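Local coordinates for protein galactose mutarotase related enzyme (Lactobacillus acidophilus, PDB 3DCD) that probably binds carbohydrate and may act as a sugar isomerase of the aldose 1-epimerase (galactose mutarotase) family, though its own substrate is not established, at residues Met136-Gly141 / Lys281-Gly286. Residues are numbered along the deposited sequence; the frame is centred on the assembly and turned at random.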
loop_
_atom_site.group_PDB
_atom_site.type_symbol
_atom_site.label_atom_id
_atom_site.label_comp_id
_atom_site.label_asym_id
_atom_site.label_seq_id
_atom_site.Cartn_x
_atom_site.Cartn_y
_atom_site.Cartn_z
HETATM N N MSE A 136 -21.343 -5.230 -3.304
HETATM C CA MSE A 136 -20.475 -4.284 -2.617
HETATM C C MSE A 136 -19.445 -3.709 -3.591
HETATM O O MSE A 136 -18.917 -4.428 -4.427
HETATM C CB MSE A 136 -19.775 -4.994 -1.464
HETATM C CG MSE A 136 -18.814 -4.135 -0.692
HETATM SE SE MSE A 136 -18.315 -5.109 0.906
HETATM C CE MSE A 136 -17.037 -6.289 0.080
ATOM N N ILE A 137 -19.165 -2.412 -3.467
ATOM C CA ILE A 137 -18.219 -1.712 -4.348
ATOM C C ILE A 137 -17.108 -1.126 -3.468
ATOM O O ILE A 137 -17.396 -0.302 -2.609
ATOM C CB ILE A 137 -18.940 -0.623 -5.207
ATOM C CG1 ILE A 137 -20.065 -1.288 -6.019
ATOM C CG2 ILE A 137 -17.952 0.025 -6.183
ATOM C CD1 ILE A 137 -21.165 -0.368 -6.560
ATOM N N PHE A 138 -15.873 -1.606 -3.660
ATOM C CA PHE A 138 -14.718 -1.211 -2.842
ATOM C C PHE A 138 -13.385 -1.215 -3.591
ATOM O O PHE A 138 -13.195 -1.939 -4.603
ATOM C CB PHE A 138 -14.570 -2.125 -1.613
ATOM C CG PHE A 138 -14.081 -3.495 -1.954
ATOM C CD1 PHE A 138 -14.971 -4.462 -2.429
ATOM C CD2 PHE A 138 -12.730 -3.815 -1.845
ATOM C CE1 PHE A 138 -14.512 -5.726 -2.782
ATOM C CE2 PHE A 138 -12.271 -5.065 -2.198
ATOM C CZ PHE A 138 -13.156 -6.024 -2.667
ATOM N N GLY A 139 -12.455 -0.408 -3.071
ATOM C CA GLY A 139 -11.054 -0.462 -3.452
ATOM C C GLY A 139 -10.260 -0.887 -2.220
ATOM O O GLY A 139 -10.685 -0.650 -1.095
ATOM N N VAL A 140 -9.136 -1.554 -2.438
ATOM C CA VAL A 140 -8.224 -1.956 -1.352
ATOM C C VAL A 140 -6.778 -1.839 -1.859
ATOM O O VAL A 140 -6.522 -2.013 -3.048
ATOM C CB VAL A 140 -8.561 -3.374 -0.778
ATOM C CG1 VAL A 140 -8.345 -4.489 -1.818
ATOM C CG2 VAL A 140 -7.772 -3.638 0.510
ATOM N N GLY A 141 -5.845 -1.503 -0.967
ATOM C CA GLY A 141 -4.462 -1.291 -1.354
ATOM C C GLY A 141 -3.539 -1.287 -0.143
ATOM O O GLY A 141 -3.980 -1.091 0.989
ATOM N N LYS A 281 -20.020 -13.308 -1.221
ATOM C CA LYS A 281 -18.761 -13.714 -1.861
ATOM C C LYS A 281 -17.509 -13.144 -1.199
ATOM O O LYS A 281 -17.582 -12.183 -0.420
ATOM C CB LYS A 281 -18.747 -13.319 -3.335
ATOM C CG LYS A 281 -19.910 -13.859 -4.158
ATOM C CD LYS A 281 -19.840 -15.360 -4.344
ATOM C CE LYS A 281 -20.976 -15.837 -5.253
ATOM N NZ LYS A 281 -20.676 -15.563 -6.687
ATOM N N GLU A 282 -16.369 -13.754 -1.520
ATOM C CA GLU A 282 -15.063 -13.319 -1.020
ATOM C C GLU A 282 -14.150 -12.874 -2.164
ATOM O O GLU A 282 -14.067 -13.525 -3.208
ATOM C CB GLU A 282 -14.395 -14.417 -0.156
ATOM C CG GLU A 282 -13.009 -14.038 0.417
ATOM C CD GLU A 282 -12.409 -15.084 1.365
ATOM O OE1 GLU A 282 -13.044 -16.148 1.591
ATOM O OE2 GLU A 282 -11.313 -14.835 1.919
ATOM N N PHE A 283 -13.510 -11.722 -1.954
ATOM C CA PHE A 283 -12.438 -11.205 -2.780
ATOM C C PHE A 283 -11.129 -11.413 -2.028
ATOM O O PHE A 283 -11.055 -11.160 -0.832
ATOM C CB PHE A 283 -12.674 -9.711 -3.031
ATOM C CG PHE A 283 -11.531 -9.005 -3.718
ATOM C CD1 PHE A 283 -10.524 -8.382 -2.976
ATOM C CD2 PHE A 283 -11.481 -8.932 -5.106
ATOM C CE1 PHE A 283 -9.471 -7.708 -3.609
ATOM C CE2 PHE A 283 -10.437 -8.253 -5.751
ATOM C CZ PHE A 283 -9.434 -7.637 -4.992
ATOM N N GLN A 284 -10.101 -11.887 -2.720
ATOM C CA GLN A 284 -8.791 -12.027 -2.109
ATOM C C GLN A 284 -7.745 -11.367 -2.977
ATOM O O GLN A 284 -7.749 -11.520 -4.200
ATOM C CB GLN A 284 -8.429 -13.498 -1.852
ATOM C CG GLN A 284 -9.059 -14.066 -0.605
ATOM C CD GLN A 284 -8.602 -15.487 -0.306
ATOM O OE1 GLN A 284 -8.403 -16.292 -1.217
ATOM N NE2 GLN A 284 -8.446 -15.806 0.984
ATOM N N ALA A 285 -6.875 -10.592 -2.334
ATOM C CA ALA A 285 -5.738 -9.977 -2.998
ATOM C C ALA A 285 -4.609 -9.866 -1.981
ATOM O O ALA A 285 -4.775 -10.217 -0.802
ATOM C CB ALA A 285 -6.113 -8.606 -3.509
ATOM N N GLY A 286 -3.457 -9.384 -2.425
ATOM C CA GLY A 286 -2.355 -9.172 -1.507
ATOM C C GLY A 286 -1.058 -9.061 -2.243
ATOM O O GLY A 286 -1.008 -9.165 -3.493
#
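A T-shaped aromatic pair, Phe138 against Phe283, joins two facing antiparallel sheets of the beta-sandwich in this galactose mutarotase-like fold. The ring of Phe138 comes edge-on to one face of Phe283, with centroids 5.2 Å apart and planes at 80°. Its leading atom, Phe138 CZ, lies 3.5 Å from CD1 of Phe283, with CG and CB of Phe283 also near. Phe138 CE2 follows at 3.8 Å from Phe283 CD1, so the CZ–CE2 edge of Phe138 lies over the CG–CD1 side of the Phe283 ring, off its centre. With CG anti to the backbone N (chi1 172°), Phe283 carries its ring from strand 282-292 toward strand 136-147. Farther out, Val140 CG1 meets Phe283 CE1 obliquely at 3.9 Å. Contact is wholly apolar, and the backbones stay well apart, the CA atoms of Phe138 and Phe283 being 10.3 Å from each other. A serine in place of Phe283 would probably leave the Phe138 edge without its aromatic face and Val140 CG1 without this neighbour. Around the pair, Phe138 packs on Tyr105 and on Val128 of strand 121-130, while Asn275 of strand 275-277 touches both phenylalanines, and Trp256 of strand 249-256 lies against Val140 and Ala285.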